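PDB 1W07: peroxisomal acyl-coenzyme A oxidase 1 from Arabidopsis thaliana, which uses FAD and molecular oxygen to desaturate long- and medium-chain acyl-CoAs to 2-trans-enoyl-CoAs in peroxisomal beta-oxidation, releasing hydrogen peroxide. Local coordinates for residues Ile392-Cys395 and Arg396-Gly400. The protein carries 1 engineered substitution. Sequence-based numbering, arbitrary orientation.
Sequences IEEC and RKLCG. With FAD (flavin-adenine dinucleotide), chain C.
Glu393 pairs with both Arg396 and Lys397 in a salt-bridge network on the last turns of helix 370-398, in the C-alpha1 domain of the acyl-CoA oxidase fold. Arg396 grips the carboxylate side-on with two nitrogens. Its NH2 gives a 2.7 Å bond to Glu393 OE1, on the syn lone pair, and its NE lies 2.9 Å from Glu393 OE2. The two flat groups are nearly coplanar, 29° apart. Glu393 has CG anti to the backbone N (chi1 165°), and a bend at chi2 turns the carboxylate along the helix toward the arginine. Lys397 NZ takes the anti lone pair of Glu393 OE1 at 2.9 Å, which leaves this oxygen held by two cationic groups. The paired charges probably favour an ionised carboxylate. A glutamine here would probably leave Arg396 and Lys397 without their shared negative charge, and its amide NH2 would be likely to face an N-H donor in place of an acceptor.

A water bridges Lys397 NZ to Glu394 OE2. Glu394 OE1 forms a salt bridge with Arg333, an FAD-binding residue on helix 328-363. Phe414 of the same chain and Val418 of the second subunit pack on Glu393, placing the network beside the dimer interface.

Leu398 N donates to Glu394 O at 2.9 Å, in the last helical turn before the cofactor. Lys397, Leu398 and Gly400 line the FAD pocket. Gly400 has positive phi, and its CA lies 3.7 Å from FAD O3P, which bridges the two phosphates. Gln330 NE2 hydrogen-bonds to Leu398 O, which also lies 3.3 Å from FAD C4B on the adenosine ribose.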
loop_
_atom_site.group_PDB
_atom_site.type_symbol
_atom_site.label_atom_id
_atom_site.label_comp_id
_atom_site.label_asym_id
_atom_site.label_seq_id
_atom_site.Cartn_x
_atom_site.Cartn_y
_atom_site.Cartn_z
ATOM N N ILE B 392 -3.836 3.381 -5.954
ATOM C CA ILE B 392 -4.808 2.308 -5.804
ATOM C C ILE B 392 -5.045 2.025 -4.330
ATOM O O ILE B 392 -6.192 1.851 -3.923
ATOM C CB ILE B 392 -4.333 1.001 -6.476
ATOM C CG1 ILE B 392 -4.272 1.190 -7.990
ATOM C CG2 ILE B 392 -5.282 -0.172 -6.092
ATOM C CD1 ILE B 392 -3.603 0.037 -8.703
ATOM N N GLU B 393 -3.976 1.964 -3.533
ATOM C CA GLU B 393 -4.125 1.711 -2.109
ATOM C C GLU B 393 -4.823 2.890 -1.434
ATOM O O GLU B 393 -5.595 2.710 -0.487
ATOM C CB GLU B 393 -2.758 1.429 -1.446
ATOM C CG GLU B 393 -2.781 1.521 0.097
ATOM C CD GLU B 393 -3.823 0.616 0.767
ATOM O OE1 GLU B 393 -4.114 0.818 1.971
ATOM O OE2 GLU B 393 -4.344 -0.311 0.111
ATOM N N GLU B 394 -4.555 4.097 -1.916
ATOM C CA GLU B 394 -5.183 5.286 -1.345
ATOM C C GLU B 394 -6.685 5.272 -1.652
ATOM O O GLU B 394 -7.504 5.742 -0.847
ATOM C CB GLU B 394 -4.547 6.541 -1.923
ATOM C CG GLU B 394 -5.164 7.849 -1.437
ATOM C CD GLU B 394 -4.967 8.134 0.065
ATOM O OE1 GLU B 394 -5.524 9.146 0.525
ATOM O OE2 GLU B 394 -4.273 7.378 0.779
ATOM N N CYS B 395 -7.062 4.723 -2.803
ATOM C CA CYS B 395 -8.478 4.663 -3.139
ATOM C C CYS B 395 -9.150 3.691 -2.194
ATOM O O CYS B 395 -10.326 3.855 -1.868
ATOM C CB CYS B 395 -8.681 4.222 -4.590
ATOM S SG CYS B 395 -8.341 5.508 -5.814
ATOM N N ARG B 396 -8.409 2.678 -1.745
ATOM C CA ARG B 396 -8.998 1.718 -0.829
ATOM C C ARG B 396 -9.283 2.419 0.504
ATOM O O ARG B 396 -10.367 2.261 1.071
ATOM C CB ARG B 396 -8.073 0.509 -0.640
ATOM C CG ARG B 396 -8.727 -0.655 0.112
ATOM C CD ARG B 396 -7.692 -1.687 0.503
ATOM N NE ARG B 396 -6.745 -1.097 1.445
ATOM C CZ ARG B 396 -7.051 -0.757 2.693
ATOM N NH1 ARG B 396 -8.270 -0.977 3.179
ATOM N NH2 ARG B 396 -6.146 -0.160 3.445
ATOM N N LYS B 397 -8.331 3.219 0.992
ATOM C CA LYS B 397 -8.513 3.935 2.248
ATOM C C LYS B 397 -9.652 4.948 2.129
ATOM O O LYS B 397 -10.340 5.254 3.109
ATOM C CB LYS B 397 -7.225 4.666 2.651
ATOM C CG LYS B 397 -6.061 3.740 3.020
ATOM C CD LYS B 397 -5.040 4.492 3.878
ATOM C CE LYS B 397 -3.912 3.570 4.342
ATOM N NZ LYS B 397 -3.021 3.153 3.222
ATOM N N LEU B 398 -9.840 5.484 0.929
ATOM C CA LEU B 398 -10.901 6.455 0.696
ATOM C C LEU B 398 -12.283 5.822 0.876
ATOM O O LEU B 398 -13.279 6.528 1.055
ATOM C CB LEU B 398 -10.768 7.048 -0.712
ATOM C CG LEU B 398 -9.632 8.074 -0.844
ATOM C CD1 LEU B 398 -9.369 8.384 -2.307
ATOM C CD2 LEU B 398 -10.009 9.336 -0.085
ATOM N N CYS B 399 -12.341 4.489 0.830
ATOM C CA CYS B 399 -13.608 3.778 0.990
ATOM C C CYS B 399 -13.813 3.330 2.450
ATOM O O CYS B 399 -14.689 2.521 2.747
ATOM C CB CYS B 399 -13.671 2.565 0.049
ATOM S SG CYS B 399 -13.931 2.939 -1.647
ATOM N N GLY B 400 -13.017 3.878 3.367
ATOM C CA GLY B 400 -13.159 3.541 4.773
ATOM C C GLY B 400 -13.142 2.050 5.089
ATOM O O GLY B 400 -12.481 1.273 4.407
HETATM P PA FAD C . -16.166 6.676 6.985
HETATM O O1A FAD C . -16.168 7.429 8.260
HETATM O O2A FAD C . -17.457 6.415 6.309
HETATM O O5B FAD C . -15.156 7.406 5.967
HETATM C C5B FAD C . -15.089 7.041 4.585
HETATM C C4B FAD C . -14.322 8.113 3.803
HETATM O O4B FAD C . -14.960 9.373 4.097
HETATM C C3B FAD C . -12.882 8.230 4.310
HETATM O O3B FAD C . -12.052 8.772 3.280
HETATM C C2B FAD C . -13.033 9.224 5.460
HETATM O O2B FAD C . -11.799 9.918 5.661
HETATM C C1B FAD C . -14.027 10.196 4.818
HETATM N N9A FAD C . -14.737 10.990 5.843
HETATM C C8A FAD C . -15.716 10.548 6.635
HETATM N N7A FAD C . -16.140 11.535 7.419
HETATM C C5A FAD C . -15.433 12.621 7.118
HETATM C C6A FAD C . -15.441 13.924 7.598
HETATM N N6A FAD C . -16.307 14.296 8.533
HETATM N N1A FAD C . -14.545 14.847 7.044
HETATM C C2A FAD C . -13.673 14.440 6.025
HETATM N N3A FAD C . -13.694 13.188 5.598
HETATM C C4A FAD C . -14.540 12.282 6.113
HETATM N N1 FAD C . -16.586 -1.849 14.658
HETATM C C2 FAD C . -17.172 -2.346 15.829
HETATM O O2 FAD C . -18.188 -1.825 16.278
HETATM N N3 FAD C . -16.609 -3.472 16.447
HETATM C C4 FAD C . -15.485 -4.097 15.890
HETATM O O4 FAD C . -15.003 -5.087 16.435
HETATM C C4X FAD C . -14.914 -3.597 14.726
HETATM N N5 FAD C . -13.829 -4.253 14.126
HETATM C C5X FAD C . -13.267 -3.777 12.935
HETATM C C6 FAD C . -12.283 -4.511 12.281
HETATM C C7 FAD C . -11.838 -4.115 11.020
HETATM C C7M FAD C . -10.791 -4.968 10.301
HETATM C C8 FAD C . -12.372 -2.975 10.418
HETATM C C8M FAD C . -11.942 -2.536 9.014
HETATM C C9 FAD C . -13.343 -2.234 11.086
HETATM C C9A FAD C . -13.797 -2.628 12.344
HETATM N N10 FAD C . -14.845 -1.942 12.971
HETATM C C10 FAD C . -15.457 -2.473 14.114
HETATM C "C1'" FAD C . -15.383 -0.690 12.386
HETATM C "C2'" FAD C . -14.393 0.446 12.672
HETATM O "O2'" FAD C . -14.108 0.489 14.073
HETATM C "C3'" FAD C . -14.864 1.832 12.222
HETATM O "O3'" FAD C . -16.121 2.141 12.830
HETATM C "C4'" FAD C . -15.001 1.942 10.701
HETATM O "O4'" FAD C . -13.916 1.292 10.035
HETATM C "C5'" FAD C . -15.037 3.413 10.291
HETATM O "O5'" FAD C . -14.913 3.516 8.873
HETATM P P FAD C . -16.133 4.045 7.970
HETATM O O1P FAD C . -16.457 2.977 6.999
HETATM O O2P FAD C . -17.205 4.554 8.854
HETATM O O3P FAD C . -15.423 5.265 7.197
HETATM O O HOH W 1 -2.658 5.259 1.671
#